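Local coordinates for peptidoglycan D,D-transpeptidase MrdA (Pseudomonas aeruginosa, PDB 7KIS), which probably cross-links the peptidoglycan of the cell wall as a penicillin-binding D,D-transpeptidase of the bacterial inner membrane, at residues R165-K170 with D290-V295; E171-S176 with R254-A259; V333-L338 with A504-V509; S531-A536 with G570-N575. All blocks are in the same frame, centred on the assembly; numbering follows the deposited sequence.

Overall arrangement
Along the chain, contact 2 falls within the span that contact 1 brings together; contacts 3 and 4 follow in series. Contacts 1 and 2 have centres 14 Å apart and touch where Pro291 packs on Ala174 and Glu171. They join the N-terminal region, assigned to the PBP dimerisation family, to the loop after strand 280-286 and to helix 253-263. Contacts 3 and 4 lie in the transpeptidase domain, centres 18 Å apart. Contact 3 includes the start of helix 504-518, which also packs on contact 4. Contact 4 is at the edge of the five-stranded antiparallel sheet, whose far edge strand is 280-286. Contacts 1 and 3 are 45 Å apart between centres, so the contacts sample an elongated protein.

Contact 1: R165-K170 with D290-V295; sequences RHYPLK and DPNLFV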
# COMPACT_ATOMS: atom_id res chain seq x y z
N ARG A 165 1.18 -1.55 -28.97
CA ARG A 165 1.88 -1.30 -27.73
C ARG A 165 2.53 -2.58 -27.24
O ARG A 165 1.95 -3.67 -27.35
CB ARG A 165 0.93 -0.74 -26.66
CG ARG A 165 1.62 -0.33 -25.36
CD ARG A 165 2.31 1.03 -25.48
NE ARG A 165 2.02 1.91 -24.35
CZ ARG A 165 2.75 2.97 -24.01
NH1 ARG A 165 3.82 3.30 -24.72
NH2 ARG A 165 2.41 3.70 -22.96
N HIS A 166 3.74 -2.45 -26.71
CA HIS A 166 4.55 -3.58 -26.31
C HIS A 166 5.01 -3.40 -24.87
O HIS A 166 5.43 -2.32 -24.48
CB HIS A 166 5.75 -3.72 -27.26
CG HIS A 166 6.74 -4.77 -26.85
ND1 HIS A 166 6.37 -6.05 -26.48
CD2 HIS A 166 8.09 -4.74 -26.78
CE1 HIS A 166 7.44 -6.75 -26.19
NE2 HIS A 166 8.50 -5.98 -26.36
N TYR A 167 4.92 -4.48 -24.10
CA TYR A 167 5.31 -4.50 -22.69
C TYR A 167 6.49 -5.45 -22.54
O TYR A 167 6.30 -6.66 -22.31
CB TYR A 167 4.14 -4.90 -21.80
CG TYR A 167 2.95 -3.97 -21.93
CD1 TYR A 167 3.00 -2.67 -21.46
CD2 TYR A 167 1.77 -4.40 -22.54
CE1 TYR A 167 1.91 -1.82 -21.58
CE2 TYR A 167 0.68 -3.56 -22.67
CZ TYR A 167 0.76 -2.27 -22.19
OH TYR A 167 -0.32 -1.43 -22.32
N PRO A 168 7.72 -4.96 -22.66
CA PRO A 168 8.88 -5.87 -22.74
C PRO A 168 9.18 -6.61 -21.45
O PRO A 168 10.02 -7.52 -21.47
CB PRO A 168 10.03 -4.93 -23.12
CG PRO A 168 9.60 -3.59 -22.64
CD PRO A 168 8.11 -3.55 -22.81
N LEU A 169 8.54 -6.25 -20.33
CA LEU A 169 8.73 -6.98 -19.08
C LEU A 169 7.52 -7.82 -18.71
O LEU A 169 7.58 -8.54 -17.70
CB LEU A 169 9.07 -6.00 -17.95
CG LEU A 169 10.55 -5.63 -17.90
CD1 LEU A 169 10.77 -4.36 -17.10
CD2 LEU A 169 11.37 -6.78 -17.32
N LYS A 170 6.44 -7.75 -19.48
CA LYS A 170 5.32 -8.69 -19.43
C LYS A 170 4.69 -8.68 -18.03
O LYS A 170 4.23 -7.61 -17.60
CB LYS A 170 5.82 -10.06 -19.91
CG LYS A 170 6.50 -10.01 -21.27
CD LYS A 170 7.08 -11.36 -21.65
CE LYS A 170 6.31 -11.98 -22.81
NZ LYS A 170 7.12 -13.00 -23.53
N ASP A 290 0.16 -11.89 -18.32
CA ASP A 290 0.83 -11.17 -19.40
C ASP A 290 -0.08 -10.08 -19.94
O ASP A 290 -1.15 -10.39 -20.48
CB ASP A 290 1.23 -12.12 -20.52
CG ASP A 290 2.29 -11.53 -21.44
OD1 ASP A 290 2.54 -10.30 -21.37
OD2 ASP A 290 2.89 -12.29 -22.23
N PRO A 291 0.28 -8.79 -19.82
CA PRO A 291 -0.57 -7.74 -20.39
C PRO A 291 -0.52 -7.67 -21.90
O PRO A 291 -1.32 -6.95 -22.50
CB PRO A 291 0.00 -6.45 -19.77
CG PRO A 291 0.97 -6.89 -18.70
CD PRO A 291 1.45 -8.24 -19.12
N ASN A 292 0.40 -8.41 -22.54
CA ASN A 292 0.51 -8.42 -23.99
C ASN A 292 -0.52 -9.30 -24.67
O ASN A 292 -0.44 -9.50 -25.89
CB ASN A 292 1.91 -8.88 -24.41
CG ASN A 292 2.99 -7.88 -24.04
OD1 ASN A 292 3.05 -6.79 -24.60
ND2 ASN A 292 3.84 -8.26 -23.11
N LEU A 293 -1.50 -9.83 -23.93
CA LEU A 293 -2.56 -10.61 -24.55
C LEU A 293 -3.83 -9.81 -24.79
O LEU A 293 -4.64 -10.21 -25.62
CB LEU A 293 -2.89 -11.82 -23.67
CG LEU A 293 -1.72 -12.65 -23.13
CD1 LEU A 293 -2.23 -13.80 -22.27
CD2 LEU A 293 -0.86 -13.17 -24.27
N PHE A 294 -3.99 -8.66 -24.13
CA PHE A 294 -5.14 -7.81 -24.36
C PHE A 294 -4.87 -6.69 -25.36
O PHE A 294 -5.83 -6.07 -25.84
CB PHE A 294 -5.62 -7.18 -23.03
CG PHE A 294 -5.71 -8.16 -21.89
CD1 PHE A 294 -6.92 -8.74 -21.55
CD2 PHE A 294 -4.59 -8.47 -21.13
CE1 PHE A 294 -7.01 -9.63 -20.49
CE2 PHE A 294 -4.67 -9.36 -20.07
CZ PHE A 294 -5.88 -9.94 -19.75
N VAL A 295 -3.60 -6.41 -25.67
CA VAL A 295 -3.27 -5.29 -26.55
C VAL A 295 -3.86 -5.51 -27.94
O VAL A 295 -4.34 -4.57 -28.59
CB VAL A 295 -1.75 -5.06 -26.58
CG1 VAL A 295 -1.01 -6.26 -27.15
CG2 VAL A 295 -1.43 -3.79 -27.37
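Asn292 faces the backbone of Tyr167 with its whole amide, and this pairing ties the pedestal region (the dimerisation family) to the transpeptidase domain. Asn292 OD1 accepts from Tyr167 N at 3.0 Å, in the carbonyl plane and on a lone pair. Asn292 ND2 gives a nearly straight bond (170°) to Tyr167 O, also 3.0 Å. The amide thus pairs with both backbone polar atoms, N and O, of Tyr167. Tyr167 O has a second donor, Lys170 N, which closes the type I turn 167-170; the two donors come from opposite faces of the carbonyl plane.

Asp290 sets the amide. Its CG stands anti to the backbone N (chi1 -162°), and OD1 accepts from Asn292 N, which makes an Asx turn. The same OD1 takes Asn292 ND2 on its syn lone pair, so both amide hydrogens have acceptors and the flip of the group is fixed.

The Tyr167 ring meets Pro291 obliquely, Tyr167 CD2 lying 3.9 Å from Pro291 CB. The Tyr167 hydroxyl is bonded to Glu208, which also forms a salt bridge with Arg165, whose NH1 bonds to Gly69 O. The Lys170 chain crosses Asp290 at a slant, its CE 3.5 Å from Asp290 OD2, while Lys170 NZ stays 4.5 Å from that oxygen, too far for a salt bridge. At the other end, Val295 CG2 packs on the Arg165 backbone, 3.4 Å from Arg165 O.

Contact 2: E171-S176 with R254-A259; sequences EHFAHS and RLQEAA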
# COMPACT_ATOMS: atom_id res chain seq x y z
N GLU A 171 4.67 -9.80 -17.31
CA GLU A 171 3.84 -9.94 -16.12
C GLU A 171 4.32 -9.10 -14.94
O GLU A 171 3.54 -8.88 -14.00
CB GLU A 171 3.77 -11.41 -15.71
CG GLU A 171 5.09 -11.99 -15.20
CD GLU A 171 6.06 -12.32 -16.32
OE1 GLU A 171 7.28 -12.37 -16.05
OE2 GLU A 171 5.61 -12.54 -17.46
N HIS A 172 5.56 -8.63 -14.96
CA HIS A 172 6.09 -7.88 -13.83
C HIS A 172 5.41 -6.53 -13.62
O HIS A 172 5.76 -5.82 -12.67
CB HIS A 172 7.60 -7.66 -14.00
CG HIS A 172 8.40 -8.93 -14.00
ND1 HIS A 172 8.11 -9.99 -13.18
CD2 HIS A 172 9.47 -9.30 -14.74
CE1 HIS A 172 8.97 -10.97 -13.40
NE2 HIS A 172 9.81 -10.58 -14.34
N PHE A 173 4.45 -6.15 -14.48
CA PHE A 173 3.82 -4.84 -14.36
C PHE A 173 2.33 -4.85 -14.68
O PHE A 173 1.77 -3.78 -14.96
CB PHE A 173 4.52 -3.84 -15.27
CG PHE A 173 5.65 -3.12 -14.62
CD1 PHE A 173 6.95 -3.55 -14.79
CD2 PHE A 173 5.41 -2.02 -13.81
CE1 PHE A 173 8.00 -2.89 -14.18
CE2 PHE A 173 6.44 -1.36 -13.20
CZ PHE A 173 7.74 -1.79 -13.39
N ALA A 174 1.68 -6.01 -14.67
CA ALA A 174 0.29 -6.08 -15.12
C ALA A 174 -0.61 -5.21 -14.25
O ALA A 174 -1.55 -4.58 -14.75
CB ALA A 174 -0.19 -7.53 -15.13
N HIS A 175 -0.35 -5.18 -12.94
CA HIS A 175 -1.18 -4.41 -12.02
C HIS A 175 -0.64 -3.01 -11.77
O HIS A 175 -1.41 -2.13 -11.37
CB HIS A 175 -1.33 -5.16 -10.70
CG HIS A 175 -2.00 -6.49 -10.84
ND1 HIS A 175 -3.37 -6.62 -10.97
CD2 HIS A 175 -1.50 -7.75 -10.89
CE1 HIS A 175 -3.68 -7.90 -11.09
NE2 HIS A 175 -2.57 -8.60 -11.04
N SER A 176 0.65 -2.78 -11.98
CA SER A 176 1.20 -1.43 -11.84
C SER A 176 0.85 -0.57 -13.06
O SER A 176 0.17 0.45 -12.94
CB SER A 176 2.72 -1.50 -11.65
OG SER A 176 3.08 -2.63 -10.87
N ARG A 254 14.12 -3.46 -10.29
CA ARG A 254 15.04 -4.33 -9.58
C ARG A 254 14.55 -4.58 -8.17
O ARG A 254 14.95 -5.57 -7.54
CB ARG A 254 16.44 -3.70 -9.56
CG ARG A 254 16.93 -3.20 -10.91
CD ARG A 254 17.43 -1.76 -10.83
NE ARG A 254 18.81 -1.67 -10.35
CZ ARG A 254 19.19 -0.98 -9.28
NH1 ARG A 254 18.29 -0.31 -8.57
NH2 ARG A 254 20.46 -0.95 -8.93
N LEU A 255 13.69 -3.70 -7.66
CA LEU A 255 12.94 -3.92 -6.43
C LEU A 255 11.59 -4.57 -6.68
O LEU A 255 11.11 -5.33 -5.83
CB LEU A 255 12.75 -2.59 -5.69
CG LEU A 255 12.38 -2.65 -4.21
CD1 LEU A 255 13.61 -2.98 -3.38
CD2 LEU A 255 11.76 -1.34 -3.77
N GLN A 256 10.95 -4.28 -7.82
CA GLN A 256 9.71 -4.97 -8.17
C GLN A 256 9.94 -6.46 -8.39
O GLN A 256 9.12 -7.29 -7.97
CB GLN A 256 9.10 -4.34 -9.42
CG GLN A 256 7.67 -4.77 -9.72
CD GLN A 256 6.65 -3.77 -9.22
OE1 GLN A 256 6.92 -2.99 -8.31
NE2 GLN A 256 5.46 -3.78 -9.82
N GLU A 257 11.04 -6.83 -9.06
CA GLU A 257 11.34 -8.24 -9.26
C GLU A 257 11.76 -8.91 -7.95
O GLU A 257 11.38 -10.05 -7.68
CB GLU A 257 12.40 -8.42 -10.34
CG GLU A 257 11.83 -8.73 -11.71
CD GLU A 257 12.68 -9.70 -12.51
OE1 GLU A 257 13.23 -9.29 -13.56
OE2 GLU A 257 12.81 -10.86 -12.08
N ALA A 258 12.56 -8.20 -7.14
CA ALA A 258 12.99 -8.77 -5.87
C ALA A 258 11.82 -8.95 -4.91
O ALA A 258 11.84 -9.85 -4.06
CB ALA A 258 14.07 -7.89 -5.24
N ALA A 259 10.80 -8.10 -5.03
CA ALA A 259 9.62 -8.24 -4.19
C ALA A 259 8.80 -9.46 -4.62
O ALA A 259 8.35 -10.24 -3.77
CB ALA A 259 8.78 -6.97 -4.24
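His172 has CG anti to its carbonyl carbon (chi1 -63°), which turns the ring to Glu257. Glu257 lays its CG over one face of the imidazole, in a CH-pi contact 3.8 Å from the ring centroid to CG, and the bend at chi2 then brings the carboxylate over the ring. Gln256 leaves its helix beside them and carries its amide to Ser176 and the carbonyl of His172. The Glu257 carboxylate lies nearly parallel to the imidazole, the two planes 16° apart, and His172 NE2 is 3.5 Å from Glu257 CD. This is stacking, not an in-plane bond to the carboxylate. On the opposite face of the ring lies Glu171 OE1, 3.4 Å above the plane and toward the rim. The imidazole is therefore held between two acidic side chains, which could favour its protonated form. His172 ND1 has a further weak bond to Glu260, one turn beyond Glu257.

The pairing packs the loop between strands 163-166 and 179-182 on helix 253-263, a helix that also lies against strand 280-286 of the transpeptidase sheet. Gln256 bridges these elements. Its OE1 accepts from the backbone N of Met283 in that strand. Gln256 NE2 gives a weak bond to Ser176 OG, 2.8 Å long but strongly bent at 121°. His172 O is 3.5 Å from Gln256 NE2. The Phe173 ring meets this amide obliquely, CE2 of Phe173 4.3 Å from Gln256 NE2.

Contact 3: V333-L338 with A504-V509; sequences VALAGL and ANWDRV
Asn505 OD1 is gripped by two nitrogens of Arg508 while the rest of the Asn505 side chain packs on Leu335 and Leu338. Arg508 NE gives the sounder bond, 3.2 Å to Asn505 OD1 at 160°, with the oxygen lying in the guanidinium plane. Arg508 NH2 adds a weak one of 3.4 Å to Asn505 OD1. NH2 also forms a salt bridge with Asp502, so the guanidinium is held between two acceptors. With its oxygen engaged in this way, the amide turns Asn505 ND2 toward the facing helix, where it lies 3.8 Å from Leu338 CB. The contact there is van der Waals, and no hydrogen bond joins the two segments.

The two segments are helices that run roughly antiparallel but clearly inclined. The axes of 333-338 and 504-509 approach to 10.5 Å, with 144° between their directions. Both belong to the helical part of the transpeptidase domain. Helix 330-340 follows closely on Ser327, the predicted acyl-ester serine; the side chain of Ala334 is about 12 Å from that of Ser327.

Leu335 supplies the main apolar wedge, its two methyls parting to different partners. Leu335 CD1 meets the six-membered ring of Trp506, 3.6 Å from Trp506 CZ3, and comes at it obliquely. Leu335 CD2 slides along Asn505 CB and also touches Val509 CG2 at 3.7 Å. Val509 sets CG2 anti to its carbonyl carbon, and Val509 CG2 reaches Leu338 CD1 too, at 4.1 Å. Ala334 CB gives a looser touch to the same methyl. Leu377, from helix 377-382, covers Ala334 and Leu338.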
# COMPACT_ATOMS: atom_id res chain seq x y z
N VAL A 333 -2.90 3.72 16.47
CA VAL A 333 -3.87 3.81 17.56
C VAL A 333 -3.20 4.38 18.81
O VAL A 333 -3.80 5.19 19.53
CB VAL A 333 -4.49 2.43 17.83
CG1 VAL A 333 -5.52 2.52 18.95
CG2 VAL A 333 -5.12 1.88 16.56
N ALA A 334 -1.96 3.98 19.08
CA ALA A 334 -1.23 4.52 20.22
C ALA A 334 -1.04 6.03 20.08
O ALA A 334 -1.17 6.77 21.06
CB ALA A 334 0.11 3.82 20.37
N LEU A 335 -0.73 6.49 18.87
CA LEU A 335 -0.60 7.93 18.64
C LEU A 335 -1.94 8.63 18.78
O LEU A 335 -1.99 9.81 19.17
CB LEU A 335 -0.01 8.18 17.25
CG LEU A 335 1.50 8.00 17.13
CD1 LEU A 335 1.95 8.26 15.70
CD2 LEU A 335 2.23 8.91 18.09
N ALA A 336 -3.05 7.95 18.47
CA ALA A 336 -4.37 8.53 18.68
C ALA A 336 -4.64 8.75 20.16
O ALA A 336 -5.18 9.78 20.55
CB ALA A 336 -5.44 7.64 18.05
N GLY A 337 -4.27 7.77 20.99
CA GLY A 337 -4.46 7.94 22.43
C GLY A 337 -3.46 8.90 23.04
O GLY A 337 -3.81 9.69 23.92
N LEU A 338 -2.21 8.84 22.59
CA LEU A 338 -1.19 9.75 23.12
C LEU A 338 -1.52 11.19 22.78
O LEU A 338 -1.27 12.10 23.58
CB LEU A 338 0.19 9.37 22.57
CG LEU A 338 0.88 8.15 23.19
CD1 LEU A 338 2.00 7.66 22.29
CD2 LEU A 338 1.41 8.47 24.58
N ALA A 504 7.61 14.55 19.98
CA ALA A 504 8.47 13.46 20.42
C ALA A 504 7.75 12.12 20.46
O ALA A 504 8.42 11.08 20.56
CB ALA A 504 9.06 13.78 21.79
N ASN A 505 6.42 12.11 20.39
CA ASN A 505 5.68 10.85 20.38
C ASN A 505 6.00 10.03 19.13
O ASN A 505 5.91 8.80 19.17
CB ASN A 505 4.18 11.11 20.47
CG ASN A 505 3.73 11.43 21.88
OD1 ASN A 505 4.34 10.98 22.85
ND2 ASN A 505 2.66 12.21 22.00
N TRP A 506 6.36 10.69 18.03
CA TRP A 506 6.81 9.98 16.84
C TRP A 506 7.99 9.07 17.17
O TRP A 506 7.99 7.88 16.83
CB TRP A 506 7.18 10.96 15.73
CG TRP A 506 6.02 11.75 15.19
CD1 TRP A 506 5.74 13.07 15.41
CD2 TRP A 506 4.98 11.26 14.32
NE1 TRP A 506 4.60 13.43 14.73
CE2 TRP A 506 4.12 12.34 14.06
CE3 TRP A 506 4.70 10.02 13.74
CZ2 TRP A 506 2.99 12.22 13.25
CZ3 TRP A 506 3.58 9.90 12.93
CH2 TRP A 506 2.74 11.00 12.70
N ASP A 507 9.01 9.63 17.83
CA ASP A 507 10.21 8.85 18.13
C ASP A 507 9.93 7.76 19.15
O ASP A 507 10.64 6.75 19.19
CB ASP A 507 11.31 9.78 18.66
CG ASP A 507 12.03 10.53 17.55
OD1 ASP A 507 11.80 10.22 16.37
OD2 ASP A 507 12.82 11.44 17.88
N ARG A 508 8.91 7.93 19.99
CA ARG A 508 8.57 6.92 20.98
C ARG A 508 7.82 5.74 20.37
O ARG A 508 8.12 4.58 20.69
CB ARG A 508 7.76 7.54 22.12
CG ARG A 508 8.55 8.54 22.94
CD ARG A 508 7.84 8.90 24.22
NE ARG A 508 7.15 10.18 24.13
CZ ARG A 508 7.62 11.32 24.60
NH1 ARG A 508 8.80 11.35 25.21
NH2 ARG A 508 6.92 12.44 24.47
N VAL A 509 6.86 6.01 19.49
CA VAL A 509 6.16 4.93 18.80
C VAL A 509 7.10 4.23 17.82
O VAL A 509 7.07 3.00 17.68
CB VAL A 509 4.91 5.48 18.09
CG1 VAL A 509 4.42 4.50 17.03
CG2 VAL A 509 3.81 5.76 19.11

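Contact 4: S531-A536 with G570-N575; sequences SAYLIA and GFAPAN
Ala536 CB sits over one face of the Phe571 ring, 3.5 Å from Phe571 CZ, and forms a CH-pi contact. The phenyl is swung there by a chi1 of 56°, which puts CG between the backbone N and the carbonyl carbon. The same methyl meets Ala574 CB, which also packs on Leu534 CB at 3.8 Å. Farther along, Ala572 CB lies obliquely against the Tyr533 ring, 3.6 Å from Tyr533 CD2.

Around these groups runs the polar backbone. Ala536 and Phe571 are a hydrogen-bonded antiparallel pair: Ala536 N reaches Phe571 O at 3.0 Å, nearly along the C=O axis, and Phe571 N returns to Ala536 O. Before Ala536 and after Ala572 the chain is loop. Ala574 N bonds to Leu534 O from above its carbonyl plane, past the cis peptide before Pro573. Pro573 CA adds a CH...O contact to the same oxygen.

The Tyr533 hydroxyl bonds to Asp604 of helix 591-607, and Met603 of that helix touches Tyr533, Ile535 and Ala572. Helix 504-518 covers Leu534 and Ala574 through Gln514. Strand 536-541 is an outermost strand of the antiparallel transpeptidase sheet, beside 566-572.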
# COMPACT_ATOMS: atom_id res chain seq x y z
N SER A 531 19.76 -8.78 10.40
CA SER A 531 19.66 -7.47 9.78
C SER A 531 20.95 -6.68 9.96
O SER A 531 21.64 -6.80 10.98
CB SER A 531 18.49 -6.68 10.37
OG SER A 531 18.40 -5.40 9.79
N ALA A 532 21.26 -5.88 8.95
CA ALA A 532 22.39 -4.95 8.99
C ALA A 532 21.94 -3.52 9.25
O ALA A 532 22.78 -2.61 9.25
CB ALA A 532 23.17 -5.02 7.67
N TYR A 533 20.65 -3.30 9.48
CA TYR A 533 20.12 -1.97 9.72
C TYR A 533 18.93 -2.09 10.66
O TYR A 533 18.30 -3.15 10.76
CB TYR A 533 19.70 -1.29 8.41
CG TYR A 533 18.87 -2.18 7.50
CD1 TYR A 533 19.48 -2.94 6.51
CD2 TYR A 533 17.49 -2.26 7.64
CE1 TYR A 533 18.73 -3.75 5.69
CE2 TYR A 533 16.74 -3.07 6.82
CZ TYR A 533 17.36 -3.82 5.84
OH TYR A 533 16.63 -4.63 5.01
N LEU A 534 18.62 -1.00 11.34
CA LEU A 534 17.50 -1.00 12.27
C LEU A 534 16.19 -0.95 11.50
O LEU A 534 16.03 -0.16 10.56
CB LEU A 534 17.61 0.19 13.23
CG LEU A 534 18.75 0.08 14.26
CD1 LEU A 534 18.70 1.24 15.24
CD2 LEU A 534 18.70 -1.25 14.99
N ILE A 535 15.25 -1.80 11.90
CA ILE A 535 13.94 -1.88 11.26
C ILE A 535 12.89 -1.51 12.29
O ILE A 535 12.82 -2.12 13.36
CB ILE A 535 13.67 -3.29 10.70
CG1 ILE A 535 14.74 -3.67 9.67
CG2 ILE A 535 12.28 -3.36 10.08
CD1 ILE A 535 14.89 -5.16 9.49
N ALA A 536 12.08 -0.50 11.97
CA ALA A 536 10.96 -0.10 12.82
C ALA A 536 9.69 -0.60 12.13
O ALA A 536 9.12 0.07 11.28
CB ALA A 536 10.94 1.41 13.03
N GLY A 570 6.69 -1.85 7.93
CA GLY A 570 7.94 -1.39 8.51
C GLY A 570 8.73 -0.44 7.63
O GLY A 570 8.65 -0.50 6.40
N PHE A 571 9.51 0.44 8.26
CA PHE A 571 10.40 1.33 7.55
C PHE A 571 11.83 1.16 8.06
O PHE A 571 12.06 0.73 9.19
CB PHE A 571 9.96 2.80 7.66
CG PHE A 571 9.81 3.30 9.07
CD1 PHE A 571 10.86 3.94 9.71
CD2 PHE A 571 8.61 3.15 9.74
CE1 PHE A 571 10.71 4.41 11.00
CE2 PHE A 571 8.46 3.61 11.04
CZ PHE A 571 9.51 4.25 11.66
N ALA A 572 12.79 1.51 7.21
CA ALA A 572 14.20 1.30 7.52
C ALA A 572 15.04 2.23 6.66
O ALA A 572 14.61 2.60 5.56
CB ALA A 572 14.61 -0.16 7.29
N PRO A 573 16.22 2.66 7.14
CA PRO A 573 16.70 2.49 8.51
C PRO A 573 15.85 3.30 9.48
O PRO A 573 15.36 4.37 9.11
CB PRO A 573 18.14 3.01 8.46
CG PRO A 573 18.53 2.87 7.02
CD PRO A 573 17.28 3.18 6.26
N ALA A 574 15.66 2.79 10.70
CA ALA A 574 14.72 3.41 11.63
C ALA A 574 15.11 4.84 11.97
O ALA A 574 14.24 5.70 12.15
CB ALA A 574 14.63 2.57 12.91
N ASN A 575 16.41 5.13 12.04
CA ASN A 575 16.86 6.48 12.39
C ASN A 575 16.99 7.40 11.19
O ASN A 575 17.11 8.62 11.38
CB ASN A 575 18.19 6.40 13.15
CG ASN A 575 17.99 6.06 14.62
OD1 ASN A 575 16.97 5.48 15.01
ND2 ASN A 575 18.98 6.40 15.44